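GrpB family protein (Enterococcus faecalis, PDB 2NRK) is of unknown function but belongs to the GrpB (UPF0157) family, whose kinship with nucleotidyltransferases hints at a nucleotide-related role that remains unproven. Local coordinates at residues 56-61 and 103-108. Numbering follows the deposited sequence.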
# COMPACT_ATOMS: atom_id res chain seq x y z
N PHE A 56 14.34 1.39 10.78
CA PHE A 56 13.12 2.20 11.06
C PHE A 56 12.49 2.68 9.76
O PHE A 56 13.21 3.18 8.86
CB PHE A 56 13.45 3.44 11.91
CG PHE A 56 14.10 3.11 13.23
CD1 PHE A 56 13.35 3.14 14.40
CD2 PHE A 56 15.44 2.75 13.29
CE1 PHE A 56 13.92 2.78 15.63
CE2 PHE A 56 16.02 2.40 14.52
CZ PHE A 56 15.26 2.42 15.70
N LEU A 57 11.17 2.48 9.66
CA LEU A 57 10.38 3.05 8.55
C LEU A 57 9.59 4.20 9.14
O LEU A 57 8.78 4.00 10.04
CB LEU A 57 9.45 2.00 7.94
CG LEU A 57 8.48 2.52 6.84
CD1 LEU A 57 9.24 3.13 5.66
CD2 LEU A 57 7.58 1.38 6.33
N VAL A 58 9.89 5.41 8.71
CA VAL A 58 9.22 6.59 9.22
C VAL A 58 8.38 7.17 8.06
O VAL A 58 8.92 7.48 6.99
CB VAL A 58 10.25 7.65 9.70
CG1 VAL A 58 9.53 8.88 10.17
CG2 VAL A 58 11.11 7.09 10.84
N ILE A 59 7.08 7.31 8.30
CA ILE A 59 6.17 7.79 7.26
C ILE A 59 5.72 9.18 7.67
O ILE A 59 5.22 9.37 8.80
CB ILE A 59 4.95 6.83 7.14
CG1 ILE A 59 5.45 5.42 6.84
CG2 ILE A 59 4.02 7.36 6.08
CD1 ILE A 59 4.32 4.37 6.95
N VAL A 60 5.91 10.16 6.79
CA VAL A 60 5.63 11.57 7.09
C VAL A 60 4.63 12.19 6.12
O VAL A 60 4.44 11.69 4.99
CB VAL A 60 6.94 12.45 7.09
CG1 VAL A 60 7.90 11.94 8.17
CG2 VAL A 60 7.61 12.46 5.69
N GLU A 61 4.02 13.30 6.53
CA GLU A 61 3.10 14.03 5.66
C GLU A 61 3.84 14.74 4.54
O GLU A 61 3.38 14.75 3.39
CB GLU A 61 2.27 15.03 6.47
CG GLU A 61 1.33 14.33 7.42
CD GLU A 61 0.20 15.22 7.93
OE1 GLU A 61 -0.34 16.06 7.16
OE2 GLU A 61 -0.14 15.04 9.12
N VAL A 103 17.55 4.62 9.39
CA VAL A 103 16.20 5.20 9.39
C VAL A 103 15.82 5.55 7.97
O VAL A 103 16.55 6.27 7.29
CB VAL A 103 16.16 6.48 10.30
CG1 VAL A 103 14.75 7.07 10.33
CG2 VAL A 103 16.64 6.14 11.71
N HIS A 104 14.67 5.03 7.53
CA HIS A 104 14.25 5.16 6.13
C HIS A 104 12.97 5.99 6.19
O HIS A 104 11.94 5.49 6.67
CB HIS A 104 13.90 3.78 5.55
CG HIS A 104 14.97 2.75 5.73
ND1 HIS A 104 15.86 2.41 4.73
CD2 HIS A 104 15.32 2.01 6.80
CE1 HIS A 104 16.69 1.48 5.17
NE2 HIS A 104 16.39 1.22 6.43
N ILE A 105 13.06 7.26 5.79
CA ILE A 105 11.92 8.17 5.92
C ILE A 105 11.31 8.36 4.53
O ILE A 105 12.01 8.66 3.56
CB ILE A 105 12.33 9.53 6.51
CG1 ILE A 105 13.10 9.35 7.83
CG2 ILE A 105 11.10 10.39 6.78
CD1 ILE A 105 13.73 10.68 8.38
N TYR A 106 9.98 8.18 4.43
CA TYR A 106 9.30 8.41 3.15
C TYR A 106 8.03 9.23 3.36
O TYR A 106 7.42 9.20 4.43
CB TYR A 106 8.86 7.10 2.52
CG TYR A 106 9.98 6.13 2.17
CD1 TYR A 106 10.66 6.20 0.96
CD2 TYR A 106 10.28 5.09 3.05
CE1 TYR A 106 11.66 5.22 0.64
CE2 TYR A 106 11.26 4.15 2.76
CZ TYR A 106 11.93 4.21 1.58
OH TYR A 106 12.86 3.19 1.33
N GLN A 107 7.62 9.95 2.32
CA GLN A 107 6.33 10.63 2.34
C GLN A 107 5.20 9.60 2.21
O GLN A 107 5.36 8.55 1.57
CB GLN A 107 6.24 11.62 1.19
CG GLN A 107 5.17 12.66 1.39
CD GLN A 107 5.41 13.85 0.47
OE1 GLN A 107 6.11 14.79 0.83
NE2 GLN A 107 4.86 13.78 -0.73
N PHE A 108 4.05 9.90 2.82
CA PHE A 108 2.91 8.99 2.85
C PHE A 108 2.44 8.45 1.47
O PHE A 108 1.75 7.42 1.40
CB PHE A 108 1.69 9.71 3.47
CG PHE A 108 1.09 10.72 2.56
CD1 PHE A 108 1.67 11.99 2.45
CD2 PHE A 108 -0.02 10.40 1.77
CE1 PHE A 108 1.14 12.94 1.59
CE2 PHE A 108 -0.56 11.34 0.89
CZ PHE A 108 0.02 12.62 0.80
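Val58 and Ile105 sit at the middle of two neighbouring parallel strands, 56-60 and 103-107, whose axes approach to 4.7 Å at 22° and whose backbones exchange a ladder of five hydrogen bonds. Val58 anchors it twice: its N gives a nearly straight bond to His104 O (2.9 Å), while its O takes Tyr106 N. The last rung, Phe108 N to Val60 O, is more bent (140°) and carries the pairing just past the end of strand 103-107.

On one face Phe56, Val58, Val60, Val103 and Ile105 make an apolar layer; helix 14-30 packs on Phe56, Val58 and Val103, while Ile63 lies against Ile105. Valine and isoleucine suit it, since branching at CB favours the extended backbone and their short, wide side chains pack across the pair. Val58 splits its methyls: CG1, anti to the backbone N (chi1 177°), faces Ile105 CG2, whereas CG2 meets Val103 CG1 at 3.7 Å. Ile105 lies side by side with Val58, and its CG2 also reaches Val60 CG1 at 3.8 Å.

Leu57, Ile59, His104 and Tyr106 occupy the other face, partly under helix 111-126. Leu57 crosses Tyr106 at about a right angle, bringing CD1 to the ring edge at CD2 (3.4 Å). The aromatic ring thus offers carbon to leucine while its OH hydrogen-bonds His117 NE2 on that helix. His104 turns its ring edge to Phe56 O, with CD2 3.2 Å away, and NE2 hydrogen-bonds Asp55 OD1.

Beyond the strands, the Phe108 ring edge meets Glu61 O, with CD1 at 3.4 Å. The chemistry implies a backbone-bonded central sheet, apolar on both faces, with polar ring atoms held on one, whose strand ends meet the second subunit through a Glu61–Lys169 salt bridge and a hydrogen bond from its Trp172 NE1 to Phe108 O.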